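Local structure of putative immunoglobulin-blocking virulence protein (Mycoplasma mycoides subsp. capri, 7ADK) at residues R248-V258 with P315-G324; S503-L511 with K544-N552. The protein probably binds immunoglobulins and blocks their action, and is seen here in complex with a lipoprotein chain. All coordinates share one frame; numbering follows the deposited sequence.

Contact 1 and contact 2 belong to separate parts of the chain and follow one another in sequence, the first closing before the second opens. Their centres are 42 Å apart, and their nearest atoms remain about 21 Å apart, so neither touches the other. Contact 1 is peripheral, 35 Å from the centre of the chain, and sets a short helix beside a small antiparallel sheet. Contact 2 lies 11 Å from that centre and adds a short strand to a larger mixed sheet. Of the two, contact 2 alone meets the partner protein, where Asn509 packs on Tyr649 of the lipoprotein chain; no other chain of the assembly touches contact 1.

Contact 1. Residues R248-V258 with P315-G324; sequences RYKKMLDSNNV and PRSAFINEAG
The short helix 248-253 runs beside strand 318-320 in nearly the same direction, 13° between the short axes, and Ile320 N gives a straight hydrogen bond of 3.0 Å to Arg248 O. The side chain of Arg248 then reaches along the strand to Ala318. A bend at chi3 (64°) turns the guanidinium so that Arg248 NE and NH2 both grip Ala318 O side-on, at 2.8 Å and 2.9 Å. The two bonds, both near the guanidinium plane, fix how the group is turned; NH2 adds a weak bond to Pro315 O, Arg316 O sits over one face, and NH1 goes to Val203 O. Ile320 points toward the helix and divides its branches: CG2 meets Met252 CB at 3.7 Å, while CD1 comes obliquely to Tyr249 CD1 at 4.1 Å. Beyond it, the doubly bent Met252 chain curls its CE methyl against the backbone of Glu322 and Gly324. On the more exposed side Lys251 CD comes within 3.8 Å of Phe319 CE2, and the Glu322 side chain crosses Lys251 at a slant, OE2 near CB and CD but not paired with NZ. Asn321 closes an Asx turn through OD1 and starts a type I turn to Gly324. Strand 318-320 is an outermost strand of a three-stranded antiparallel sheet, paired in a hairpin with 326-332, and the helix meets its other edge.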
ATOM      1  N   ARG A 248       8.095 -11.088 -38.077  1.00 70.05           N
ATOM      2  CA  ARG A 248       7.656 -12.256 -38.846  1.00 70.05           C
ATOM      3  C   ARG A 248       8.366 -12.413 -40.189  1.00 70.05           C
ATOM      4  O   ARG A 248       8.407 -13.503 -40.745  1.00 70.05           O
ATOM      5  CB  ARG A 248       6.153 -12.166 -39.085  1.00 70.05           C
ATOM      6  CG  ARG A 248       5.325 -12.045 -37.803  1.00 70.05           C
ATOM      7  CD  ARG A 248       3.843 -11.943 -38.134  1.00 70.05           C
ATOM      8  NE  ARG A 248       3.366 -13.165 -38.780  1.00 70.05           N
ATOM      9  CZ  ARG A 248       2.158 -13.402 -39.225  1.00 70.05           C
ATOM     10  NH1 ARG A 248       1.223 -12.518 -39.221  1.00 70.05           N
ATOM     11  NH2 ARG A 248       1.886 -14.578 -39.659  1.00 70.05           N
ATOM     12  N   TYR A 249       8.933 -11.330 -40.700  1.00 74.23           N
ATOM     13  CA  TYR A 249       9.775 -11.297 -41.896  1.00 74.23           C
ATOM     14  C   TYR A 249      11.265 -11.141 -41.566  1.00 74.23           C
ATOM     15  O   TYR A 249      12.099 -11.599 -42.334  1.00 74.23           O
ATOM     16  CB  TYR A 249       9.312 -10.157 -42.809  1.00 74.23           C
ATOM     17  CG  TYR A 249       7.812 -10.019 -42.971  1.00 74.23           C
ATOM     18  CD1 TYR A 249       7.120 -10.743 -43.958  1.00 74.23           C
ATOM     19  CD2 TYR A 249       7.108  -9.173 -42.100  1.00 74.23           C
ATOM     20  CE1 TYR A 249       5.720 -10.645 -44.044  1.00 74.23           C
ATOM     21  CE2 TYR A 249       5.712  -9.066 -42.190  1.00 74.23           C
ATOM     22  CZ  TYR A 249       5.014  -9.818 -43.148  1.00 74.23           C
ATOM     23  OH  TYR A 249       3.667  -9.733 -43.203  1.00 74.23           O
ATOM     24  N   LYS A 250      11.618 -10.508 -40.437  1.00 80.33           N
ATOM     25  CA  LYS A 250      12.950  -9.939 -40.134  1.00 80.33           C
ATOM     26  C   LYS A 250      14.122 -10.912 -40.289  1.00 80.33           C
ATOM     27  O   LYS A 250      15.141 -10.554 -40.863  1.00 80.33           O
ATOM     28  CB  LYS A 250      12.940  -9.330 -38.726  1.00 80.33           C
ATOM     29  CG  LYS A 250      14.120  -8.423 -38.456  1.00 80.33           C
ATOM     30  CD  LYS A 250      14.354  -8.036 -37.044  1.00 80.33           C
ATOM     31  CE  LYS A 250      15.512  -7.069 -36.818  1.00 80.33           C
ATOM     32  NZ  LYS A 250      16.835  -7.705 -36.928  1.00 80.33           N
ATOM     33  N   LYS A 251      13.946 -12.167 -39.871  1.00 84.22           N
ATOM     34  CA  LYS A 251      14.934 -13.255 -40.021  1.00 84.22           C
ATOM     35  C   LYS A 251      15.303 -13.571 -41.479  1.00 84.22           C
ATOM     36  O   LYS A 251      16.426 -13.974 -41.739  1.00 84.22           O
ATOM     37  CB  LYS A 251      14.410 -14.519 -39.317  1.00 84.22           C
ATOM     38  CG  LYS A 251      14.270 -14.341 -37.798  1.00 84.22           C
ATOM     39  CD  LYS A 251      13.846 -15.643 -37.112  1.00 84.22           C
ATOM     40  CE  LYS A 251      13.608 -15.395 -35.625  1.00 84.22           C
ATOM     41  NZ  LYS A 251      13.266 -16.632 -34.881  1.00 84.22           N
ATOM     42  N   MET A 252      14.385 -13.356 -42.419  1.00 89.35           N
ATOM     43  CA  MET A 252      14.634 -13.325 -43.867  1.00 89.35           C
ATOM     44  C   MET A 252      15.088 -11.935 -44.347  1.00 89.35           C
ATOM     45  O   MET A 252      15.981 -11.821 -45.174  1.00 89.35           O
ATOM     46  CB  MET A 252      13.361 -13.818 -44.577  1.00 89.35           C
ATOM     47  CG  MET A 252      13.289 -13.567 -46.088  1.00 89.35           C
ATOM     48  SD  MET A 252      14.685 -14.131 -47.078  1.00 89.35           S
ATOM     49  CE  MET A 252      14.659 -15.889 -46.731  1.00 89.35           C
ATOM     50  N   LEU A 253      14.475 -10.877 -43.814  1.00 87.10           N
ATOM     51  CA  LEU A 253      14.588  -9.486 -44.260  1.00 87.10           C
ATOM     52  C   LEU A 253      15.998  -8.912 -44.084  1.00 87.10           C
ATOM     53  O   LEU A 253      16.448  -8.136 -44.916  1.00 87.10           O
ATOM     54  CB  LEU A 253      13.559  -8.670 -43.457  1.00 87.10           C
ATOM     55  CG  LEU A 253      12.757  -7.631 -44.230  1.00 87.10           C
ATOM     56  CD1 LEU A 253      11.915  -8.299 -45.305  1.00 87.10           C
ATOM     57  CD2 LEU A 253      11.817  -6.904 -43.266  1.00 87.10           C
ATOM     58  N   ASP A 254      16.702  -9.299 -43.021  1.00 91.82           N
ATOM     59  CA  ASP A 254      18.137  -9.038 -42.878  1.00 91.82           C
ATOM     60  C   ASP A 254      18.904  -9.885 -43.901  1.00 91.82           C
ATOM     61  O   ASP A 254      18.905 -11.109 -43.799  1.00 91.82           O
ATOM     62  CB  ASP A 254      18.596  -9.335 -41.447  1.00 91.82           C
ATOM     63  CG  ASP A 254      18.004  -8.389 -40.407  1.00 91.82           C
ATOM     64  OD1 ASP A 254      17.720  -7.215 -40.725  1.00 91.82           O
ATOM     65  OD2 ASP A 254      17.890  -8.799 -39.232  1.00 91.82           O
ATOM     66  N   SER A 255      19.536  -9.237 -44.889  1.00 98.28           N
ATOM     67  CA  SER A 255      19.890  -9.823 -46.188  1.00 98.28           C
ATOM     68  C   SER A 255      20.520 -11.215 -46.156  1.00 98.28           C
ATOM     69  O   SER A 255      20.112 -12.092 -46.918  1.00 98.28           O
ATOM     70  CB  SER A 255      20.822  -8.855 -46.912  1.00 98.28           C
ATOM     71  OG  SER A 255      21.315  -9.392 -48.104  1.00 98.28           O
ATOM     72  N   ASN A 256      21.530 -11.408 -45.298  1.00 99.27           N
ATOM     73  CA  ASN A 256      22.263 -12.658 -45.034  1.00 99.27           C
ATOM     74  C   ASN A 256      22.749 -13.449 -46.276  1.00 99.27           C
ATOM     75  O   ASN A 256      23.023 -14.647 -46.188  1.00 99.27           O
ATOM     76  CB  ASN A 256      21.528 -13.487 -43.957  1.00 99.27           C
ATOM     77  CG  ASN A 256      20.390 -14.356 -44.466  1.00 99.27           C
ATOM     78  OD1 ASN A 256      20.532 -15.557 -44.636  1.00 99.27           O
ATOM     79  ND2 ASN A 256      19.218 -13.807 -44.648  1.00 99.27           N
ATOM     80  N   ASN A 257      22.880 -12.785 -47.426  1.00100.69           N
ATOM     81  CA  ASN A 257      23.160 -13.351 -48.753  1.00100.69           C
ATOM     82  C   ASN A 257      22.027 -14.244 -49.318  1.00100.69           C
ATOM     83  O   ASN A 257      22.286 -15.116 -50.146  1.00100.69           O
ATOM     84  CB  ASN A 257      24.567 -13.989 -48.837  1.00100.69           C
ATOM     85  CG  ASN A 257      25.729 -13.068 -48.524  1.00100.69           C
ATOM     86  OD1 ASN A 257      25.740 -12.301 -47.578  1.00100.69           O
ATOM     87  ND2 ASN A 257      26.775 -13.127 -49.303  1.00100.69           N
ATOM     88  N   VAL A 258      20.776 -14.032 -48.892  1.00 99.78           N
ATOM     89  CA  VAL A 258      19.600 -14.801 -49.339  1.00 99.78           C
ATOM     90  C   VAL A 258      18.462 -13.930 -49.889  1.00 99.78           C
ATOM     91  O   VAL A 258      17.817 -14.344 -50.850  1.00 99.78           O
ATOM     92  CB  VAL A 258      19.083 -15.723 -48.219  1.00 99.78           C
ATOM     93  CG1 VAL A 258      17.896 -16.575 -48.677  1.00 99.78           C
ATOM     94  CG2 VAL A 258      20.158 -16.709 -47.752  1.00 99.78           C
ATOM     95  N   PRO A 315      -1.776 -19.359 -38.474  1.00 74.98           N
ATOM     96  CA  PRO A 315      -1.455 -18.244 -39.350  1.00 74.98           C
ATOM     97  C   PRO A 315      -1.055 -16.959 -38.625  1.00 74.98           C
ATOM     98  O   PRO A 315      -0.361 -16.148 -39.214  1.00 74.98           O
ATOM     99  CB  PRO A 315      -2.683 -18.038 -40.226  1.00 74.98           C
ATOM    100  CG  PRO A 315      -3.348 -19.403 -40.240  1.00 74.98           C
ATOM    101  CD  PRO A 315      -3.045 -19.951 -38.855  1.00 74.98           C
ATOM    102  N   ARG A 316      -1.416 -16.768 -37.351  1.00 76.28           N
ATOM    103  CA  ARG A 316      -1.006 -15.608 -36.541  1.00 76.28           C
ATOM    104  C   ARG A 316       0.409 -15.757 -35.972  1.00 76.28           C
ATOM    105  O   ARG A 316       1.084 -14.769 -35.727  1.00 76.28           O
ATOM    106  CB  ARG A 316      -2.058 -15.405 -35.435  1.00 76.28           C
ATOM    107  CG  ARG A 316      -1.976 -14.062 -34.698  1.00 76.28           C
ATOM    108  CD  ARG A 316      -3.012 -13.903 -33.580  1.00 76.28           C
ATOM    109  NE  ARG A 316      -4.395 -14.018 -34.053  1.00 76.28           N
ATOM    110  CZ  ARG A 316      -5.320 -13.093 -34.130  1.00 76.28           C
ATOM    111  NH1 ARG A 316      -5.179 -11.900 -33.679  1.00 76.28           N
ATOM    112  NH2 ARG A 316      -6.425 -13.384 -34.700  1.00 76.28           N
ATOM    113  N   SER A 317       0.861 -16.990 -35.784  1.00 74.49           N
ATOM    114  CA  SER A 317       2.172 -17.335 -35.218  1.00 74.49           C
ATOM    115  C   SER A 317       3.240 -17.633 -36.275  1.00 74.49           C
ATOM    116  O   SER A 317       4.389 -17.883 -35.926  1.00 74.49           O
ATOM    117  CB  SER A 317       2.022 -18.559 -34.318  1.00 74.49           C
ATOM    118  OG  SER A 317       1.056 -18.328 -33.317  1.00 74.49           O
ATOM    119  N   ALA A 318       2.865 -17.677 -37.554  1.00 73.63           N
ATOM    120  CA  ALA A 318       3.756 -18.008 -38.656  1.00 73.63           C
ATOM    121  C   ALA A 318       4.807 -16.924 -38.895  1.00 73.63           C
ATOM    122  O   ALA A 318       4.460 -15.750 -39.006  1.00 73.63           O
ATOM    123  CB  ALA A 318       2.921 -18.237 -39.913  1.00 73.63           C
ATOM    124  N   PHE A 319       6.060 -17.322 -39.081  1.00 79.27           N
ATOM    125  CA  PHE A 319       7.159 -16.466 -39.523  1.00 79.27           C
ATOM    126  C   PHE A 319       7.966 -17.159 -40.624  1.00 79.27           C
ATOM    127  O   PHE A 319       7.837 -18.353 -40.854  1.00 79.27           O
ATOM    128  CB  PHE A 319       8.032 -16.028 -38.332  1.00 79.27           C
ATOM    129  CG  PHE A 319       8.931 -17.085 -37.717  1.00 79.27           C
ATOM    130  CD1 PHE A 319       8.453 -17.866 -36.658  1.00 79.27           C
ATOM    131  CD2 PHE A 319      10.251 -17.259 -38.168  1.00 79.27           C
ATOM    132  CE1 PHE A 319       9.293 -18.817 -36.056  1.00 79.27           C
ATOM    133  CE2 PHE A 319      11.085 -18.218 -37.572  1.00 79.27           C
ATOM    134  CZ  PHE A 319      10.606 -18.994 -36.512  1.00 79.27           C
ATOM    135  N   ILE A 320       8.791 -16.407 -41.334  1.00 80.41           N
ATOM    136  CA  ILE A 320       9.704 -16.919 -42.362  1.00 80.41           C
ATOM    137  C   ILE A 320      11.106 -16.941 -41.752  1.00 80.41           C
ATOM    138  O   ILE A 320      11.565 -15.903 -41.276  1.00 80.41           O
ATOM    139  CB  ILE A 320       9.645 -15.978 -43.589  1.00 80.41           C
ATOM    140  CG1 ILE A 320       8.239 -15.921 -44.220  1.00 80.41           C
ATOM    141  CG2 ILE A 320      10.664 -16.375 -44.659  1.00 80.41           C
ATOM    142  CD1 ILE A 320       7.955 -14.607 -44.917  1.00 80.41           C
ATOM    143  N   ASN A 321      11.804 -18.074 -41.734  1.00 84.90           N
ATOM    144  CA  ASN A 321      13.182 -18.098 -41.229  1.00 84.90           C
ATOM    145  C   ASN A 321      14.199 -17.786 -42.342  1.00 84.90           C
ATOM    146  O   ASN A 321      13.848 -17.522 -43.490  1.00 84.90           O
ATOM    147  CB  ASN A 321      13.467 -19.382 -40.428  1.00 84.90           C
ATOM    148  CG  ASN A 321      13.735 -20.641 -41.225  1.00 84.90           C
ATOM    149  OD1 ASN A 321      14.499 -20.662 -42.169  1.00 84.90           O
ATOM    150  ND2 ASN A 321      13.178 -21.749 -40.814  1.00 84.90           N
ATOM    151  N   GLU A 322      15.480 -17.825 -41.995  1.00 89.30           N
ATOM    152  CA  GLU A 322      16.621 -17.452 -42.836  1.00 89.30           C
ATOM    153  C   GLU A 322      16.669 -18.165 -44.194  1.00 89.30           C
ATOM    154  O   GLU A 322      17.111 -17.579 -45.172  1.00 89.30           O
ATOM    155  CB  GLU A 322      17.933 -17.759 -42.088  1.00 89.30           C
ATOM    156  CG  GLU A 322      18.161 -16.981 -40.782  1.00 89.30           C
ATOM    157  CD  GLU A 322      17.332 -17.449 -39.575  1.00 89.30           C
ATOM    158  OE1 GLU A 322      16.781 -18.570 -39.589  1.00 89.30           O
ATOM    159  OE2 GLU A 322      17.224 -16.696 -38.585  1.00 89.30           O
ATOM    160  N   ALA A 323      16.215 -19.412 -44.285  1.00 91.62           N
ATOM    161  CA  ALA A 323      16.376 -20.266 -45.465  1.00 91.62           C
ATOM    162  C   ALA A 323      15.228 -20.191 -46.494  1.00 91.62           C
ATOM    163  O   ALA A 323      15.139 -21.034 -47.387  1.00 91.62           O
ATOM    164  CB  ALA A 323      16.645 -21.690 -44.974  1.00 91.62           C
ATOM    165  N   GLY A 324      14.337 -19.202 -46.390  1.00 91.14           N
ATOM    166  CA  GLY A 324      13.177 -19.074 -47.281  1.00 91.14           C
ATOM    167  C   GLY A 324      12.152 -20.185 -47.080  1.00 91.14           C
ATOM    168  O   GLY A 324      11.749 -20.861 -48.023  1.00 91.14           O
TER

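Contact 2. Residues S503-L511 with K544-N552; sequences SLYTSGNSL and KITTRITFN
Thr506 and Thr547 face each other as an antiparallel hydrogen-bonded pair, Thr506 N to Thr547 O and Thr547 N to Thr506 O both measuring 3.2 Å. Next to them Tyr505 and Arg548 form the non-hydrogen-bonded pair, the Tyr505 ring putting its CD1 edge toward Arg548 N, and Ile549 N continues the pattern to Leu504 O. Where the regular pairing stops, side chains take over: the hydroxyls Ser507 OG and Thr546 OG1 share a hydrogen bond of 2.8 Å, and Lys544, folded back at chi2 and chi3, brings NZ to Ser507 O from above the carbonyl plane. Thr506 CG2 packs crosswise on Ile549 CG1; Leu504 CD1 comes obliquely to Phe551 CE2, 3.9 Å away, while Ile549 CG2 lies over one face of that ring. Strand 547-548 thus extends a mixed sheet, running antiparallel to strand 502-506, which itself lies parallel to strand 473-481. The chain after Thr506 turns back to meet the second segment again, Thr550 N bonding Ser510 O at 2.9 Å. Within this return Thr506 OG1 (chi1 76°) accepts from Gly508 N in an ST turn and donates to Ser510 OG, which lies against Thr547 CG2; Asn509 OD1 takes Leu511 N in an Asx turn. Farther out, Tyr505 OH bonds Asp532 and Arg362, Thr547 OG1 takes the backbone N of Asn534, and Arg548 NE reaches Thr530 O.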
ATOM      1  N   SER A 503     -20.367 -19.742  -7.264  1.00 56.24           N
ATOM      2  CA  SER A 503     -19.493 -18.728  -7.839  1.00 56.24           C
ATOM      3  C   SER A 503     -18.812 -17.920  -6.747  1.00 56.24           C
ATOM      4  O   SER A 503     -19.467 -17.227  -5.977  1.00 56.24           O
ATOM      5  CB  SER A 503     -20.282 -17.830  -8.754  1.00 56.24           C
ATOM      6  OG  SER A 503     -20.219 -18.254 -10.078  1.00 56.24           O
ATOM      7  N   LEU A 504     -17.489 -18.034  -6.682  1.00 50.59           N
ATOM      8  CA  LEU A 504     -16.639 -17.292  -5.758  1.00 50.59           C
ATOM      9  C   LEU A 504     -15.988 -16.159  -6.547  1.00 50.59           C
ATOM     10  O   LEU A 504     -15.070 -16.402  -7.329  1.00 50.59           O
ATOM     11  CB  LEU A 504     -15.635 -18.243  -5.073  1.00 50.59           C
ATOM     12  CG  LEU A 504     -16.249 -19.454  -4.359  1.00 50.59           C
ATOM     13  CD1 LEU A 504     -15.184 -20.200  -3.584  1.00 50.59           C
ATOM     14  CD2 LEU A 504     -17.343 -19.075  -3.380  1.00 50.59           C
ATOM     15  N   TYR A 505     -16.499 -14.946  -6.379  1.00 51.42           N
ATOM     16  CA  TYR A 505     -16.205 -13.772  -7.203  1.00 51.42           C
ATOM     17  C   TYR A 505     -15.649 -12.625  -6.358  1.00 51.42           C
ATOM     18  O   TYR A 505     -15.974 -12.498  -5.185  1.00 51.42           O
ATOM     19  CB  TYR A 505     -17.483 -13.284  -7.916  1.00 51.42           C
ATOM     20  CG  TYR A 505     -18.098 -14.110  -9.034  1.00 51.42           C
ATOM     21  CD1 TYR A 505     -17.311 -14.602 -10.091  1.00 51.42           C
ATOM     22  CD2 TYR A 505     -19.495 -14.250  -9.099  1.00 51.42           C
ATOM     23  CE1 TYR A 505     -17.909 -15.226 -11.202  1.00 51.42           C
ATOM     24  CE2 TYR A 505     -20.100 -14.830 -10.224  1.00 51.42           C
ATOM     25  CZ  TYR A 505     -19.311 -15.320 -11.281  1.00 51.42           C
ATOM     26  OH  TYR A 505     -19.916 -15.845 -12.373  1.00 51.42           O
ATOM     27  N   THR A 506     -14.883 -11.725  -6.965  1.00 52.42           N
ATOM     28  CA  THR A 506     -14.555 -10.408  -6.383  1.00 52.42           C
ATOM     29  C   THR A 506     -14.568  -9.357  -7.479  1.00 52.42           C
ATOM     30  O   THR A 506     -14.413  -9.694  -8.647  1.00 52.42           O
ATOM     31  CB  THR A 506     -13.176 -10.312  -5.688  1.00 52.42           C
ATOM     32  OG1 THR A 506     -12.109 -10.240  -6.592  1.00 52.42           O
ATOM     33  CG2 THR A 506     -12.826 -11.488  -4.816  1.00 52.42           C
ATOM     34  N   SER A 507     -14.683  -8.084  -7.106  1.00 57.18           N
ATOM     35  CA  SER A 507     -14.434  -6.950  -8.005  1.00 57.18           C
ATOM     36  C   SER A 507     -13.095  -6.255  -7.706  1.00 57.18           C
ATOM     37  O   SER A 507     -12.987  -5.037  -7.844  1.00 57.18           O
ATOM     38  CB  SER A 507     -15.629  -5.989  -8.011  1.00 57.18           C
ATOM     39  OG  SER A 507     -16.847  -6.668  -8.294  1.00 57.18           O
ATOM     40  N   GLY A 508     -12.090  -7.004  -7.230  1.00 60.31           N
ATOM     41  CA  GLY A 508     -10.749  -6.529  -6.848  1.00 60.31           C
ATOM     42  C   GLY A 508      -9.616  -7.405  -7.389  1.00 60.31           C
ATOM     43  O   GLY A 508      -9.778  -8.031  -8.434  1.00 60.31           O
ATOM     44  N   ASN A 509      -8.464  -7.473  -6.716  1.00 59.01           N
ATOM     45  CA  ASN A 509      -7.366  -8.364  -7.097  1.00 59.01           C
ATOM     46  C   ASN A 509      -7.637  -9.811  -6.658  1.00 59.01           C
ATOM     47  O   ASN A 509      -7.567 -10.149  -5.480  1.00 59.01           O
ATOM     48  CB  ASN A 509      -6.041  -7.831  -6.534  1.00 59.01           C
ATOM     49  CG  ASN A 509      -4.842  -8.720  -6.840  1.00 59.01           C
ATOM     50  OD1 ASN A 509      -4.924  -9.769  -7.453  1.00 59.01           O
ATOM     51  ND2 ASN A 509      -3.670  -8.342  -6.404  1.00 59.01           N
ATOM     52  N   SER A 510      -7.909 -10.679  -7.626  1.00 57.99           N
ATOM     53  CA  SER A 510      -8.295 -12.083  -7.423  1.00 57.99           C
ATOM     54  C   SER A 510      -7.155 -13.101  -7.423  1.00 57.99           C
ATOM     55  O   SER A 510      -7.427 -14.291  -7.314  1.00 57.99           O
ATOM     56  CB  SER A 510      -9.342 -12.460  -8.462  1.00 57.99           C
ATOM     57  OG  SER A 510     -10.564 -11.914  -8.039  1.00 57.99           O
ATOM     58  N   LEU A 511      -5.896 -12.669  -7.529  1.00 59.03           N
ATOM     59  CA  LEU A 511      -4.711 -13.540  -7.508  1.00 59.03           C
ATOM     60  C   LEU A 511      -3.676 -13.111  -6.448  1.00 59.03           C
ATOM     61  O   LEU A 511      -2.482 -13.394  -6.540  1.00 59.03           O
ATOM     62  CB  LEU A 511      -4.166 -13.740  -8.930  1.00 59.03           C
ATOM     63  CG  LEU A 511      -3.561 -12.486  -9.585  1.00 59.03           C
ATOM     64  CD1 LEU A 511      -2.466 -12.910 -10.558  1.00 59.03           C
ATOM     65  CD2 LEU A 511      -4.590 -11.680 -10.379  1.00 59.03           C
ATOM     66  N   LYS A 544     -13.523  -1.036 -11.918  1.00 75.75           N
ATOM     67  CA  LYS A 544     -13.874  -2.283 -11.228  1.00 75.75           C
ATOM     68  C   LYS A 544     -14.127  -3.363 -12.275  1.00 75.75           C
ATOM     69  O   LYS A 544     -15.006  -3.210 -13.115  1.00 75.75           O
ATOM     70  CB  LYS A 544     -15.081  -2.077 -10.283  1.00 75.75           C
ATOM     71  CG  LYS A 544     -14.928  -0.956  -9.234  1.00 75.75           C
ATOM     72  CD  LYS A 544     -13.785  -1.114  -8.209  1.00 75.75           C
ATOM     73  CE  LYS A 544     -14.120  -2.116  -7.102  1.00 75.75           C
ATOM     74  NZ  LYS A 544     -12.973  -2.430  -6.237  1.00 75.75           N
ATOM     75  N   ILE A 545     -13.371  -4.448 -12.212  1.00 63.93           N
ATOM     76  CA  ILE A 545     -13.514  -5.637 -13.056  1.00 63.93           C
ATOM     77  C   ILE A 545     -13.825  -6.829 -12.158  1.00 63.93           C
ATOM     78  O   ILE A 545     -13.202  -6.983 -11.115  1.00 63.93           O
ATOM     79  CB  ILE A 545     -12.246  -5.866 -13.917  1.00 63.93           C
ATOM     80  CG1 ILE A 545     -11.932  -4.692 -14.864  1.00 63.93           C
ATOM     81  CG2 ILE A 545     -12.302  -7.172 -14.717  1.00 63.93           C
ATOM     82  CD1 ILE A 545     -12.971  -4.409 -15.946  1.00 63.93           C
ATOM     83  N   THR A 546     -14.775  -7.666 -12.548  1.00 53.36           N
ATOM     84  CA  THR A 546     -15.226  -8.817 -11.766  1.00 53.36           C
ATOM     85  C   THR A 546     -14.744 -10.127 -12.372  1.00 53.36           C
ATOM     86  O   THR A 546     -14.779 -10.314 -13.583  1.00 53.36           O
ATOM     87  CB  THR A 546     -16.744  -8.781 -11.589  1.00 53.36           C
ATOM     88  OG1 THR A 546     -17.115  -7.567 -10.968  1.00 53.36           O
ATOM     89  CG2 THR A 546     -17.268  -9.879 -10.675  1.00 53.36           C
ATOM     90  N   THR A 547     -14.266 -11.045 -11.542  1.00 54.46           N
ATOM     91  CA  THR A 547     -13.664 -12.315 -11.971  1.00 54.46           C
ATOM     92  C   THR A 547     -13.800 -13.386 -10.893  1.00 54.46           C
ATOM     93  O   THR A 547     -13.959 -13.065  -9.716  1.00 54.46           O
ATOM     94  CB  THR A 547     -12.196 -12.080 -12.365  1.00 54.46           C
ATOM     95  OG1 THR A 547     -11.552 -13.257 -12.773  1.00 54.46           O
ATOM     96  CG2 THR A 547     -11.360 -11.493 -11.256  1.00 54.46           C
ATOM     97  N   ARG A 548     -13.711 -14.664 -11.256  1.00 55.17           N
ATOM     98  CA  ARG A 548     -13.545 -15.744 -10.277  1.00 55.17           C
ATOM     99  C   ARG A 548     -12.198 -15.653  -9.558  1.00 55.17           C
ATOM    100  O   ARG A 548     -11.189 -15.297 -10.170  1.00 55.17           O
ATOM    101  CB  ARG A 548     -13.836 -17.111 -10.909  1.00 55.17           C
ATOM    102  CG  ARG A 548     -12.854 -17.642 -11.961  1.00 55.17           C
ATOM    103  CD  ARG A 548     -11.569 -18.274 -11.425  1.00 55.17           C
ATOM    104  NE  ARG A 548     -10.928 -19.088 -12.457  1.00 55.17           N
ATOM    105  CZ  ARG A 548      -9.722 -19.601 -12.445  1.00 55.17           C
ATOM    106  NH1 ARG A 548      -8.929 -19.486 -11.434  1.00 55.17           N
ATOM    107  NH2 ARG A 548      -9.280 -20.227 -13.484  1.00 55.17           N
ATOM    108  N   ILE A 549     -12.168 -15.994  -8.273  1.00 53.92           N
ATOM    109  CA  ILE A 549     -10.937 -15.977  -7.469  1.00 53.92           C
ATOM    110  C   ILE A 549     -10.009 -17.126  -7.883  1.00 53.92           C
ATOM    111  O   ILE A 549     -10.457 -18.246  -8.125  1.00 53.92           O
ATOM    112  CB  ILE A 549     -11.242 -15.994  -5.959  1.00 53.92           C
ATOM    113  CG1 ILE A 549     -12.026 -14.768  -5.487  1.00 53.92           C
ATOM    114  CG2 ILE A 549      -9.979 -16.066  -5.112  1.00 53.92           C
ATOM    115  CD1 ILE A 549     -12.924 -15.069  -4.299  1.00 53.92           C
ATOM    116  N   THR A 550      -8.701 -16.873  -7.925  1.00 55.51           N
ATOM    117  CA  THR A 550      -7.671 -17.917  -7.959  1.00 55.51           C
ATOM    118  C   THR A 550      -7.244 -18.234  -6.533  1.00 55.51           C
ATOM    119  O   THR A 550      -6.833 -17.345  -5.788  1.00 55.51           O
ATOM    120  CB  THR A 550      -6.445 -17.483  -8.769  1.00 55.51           C
ATOM    121  OG1 THR A 550      -6.799 -17.343 -10.114  1.00 55.51           O
ATOM    122  CG2 THR A 550      -5.311 -18.496  -8.740  1.00 55.51           C
ATOM    123  N   PHE A 551      -7.315 -19.506  -6.159  1.00 54.58           N
ATOM    124  CA  PHE A 551      -6.902 -19.976  -4.849  1.00 54.58           C
ATOM    125  C   PHE A 551      -5.679 -20.873  -4.955  1.00 54.58           C
ATOM    126  O   PHE A 551      -5.742 -21.950  -5.536  1.00 54.58           O
ATOM    127  CB  PHE A 551      -8.056 -20.738  -4.208  1.00 54.58           C
ATOM    128  CG  PHE A 551      -9.301 -19.926  -3.959  1.00 54.58           C
ATOM    129  CD1 PHE A 551      -9.414 -19.171  -2.788  1.00 54.58           C
ATOM    130  CD2 PHE A 551     -10.361 -19.957  -4.873  1.00 54.58           C
ATOM    131  CE1 PHE A 551     -10.594 -18.469  -2.518  1.00 54.58           C
ATOM    132  CE2 PHE A 551     -11.537 -19.251  -4.604  1.00 54.58           C
ATOM    133  CZ  PHE A 551     -11.655 -18.510  -3.425  1.00 54.58           C
ATOM    134  N   ASN A 552      -4.575 -20.478  -4.334  1.00 52.90           N
ATOM    135  CA  ASN A 552      -3.416 -21.345  -4.135  1.00 52.90           C
ATOM    136  C   ASN A 552      -3.258 -21.808  -2.670  1.00 52.90           C
ATOM    137  O   ASN A 552      -2.292 -22.491  -2.358  1.00 52.90           O
ATOM    138  CB  ASN A 552      -2.170 -20.654  -4.723  1.00 52.90           C
ATOM    139  CG  ASN A 552      -1.285 -21.615  -5.493  1.00 52.90           C
ATOM    140  OD1 ASN A 552      -0.777 -22.594  -4.976  1.00 52.90           O
ATOM    141  ND2 ASN A 552      -1.078 -21.395  -6.758  1.00 52.90           N
TER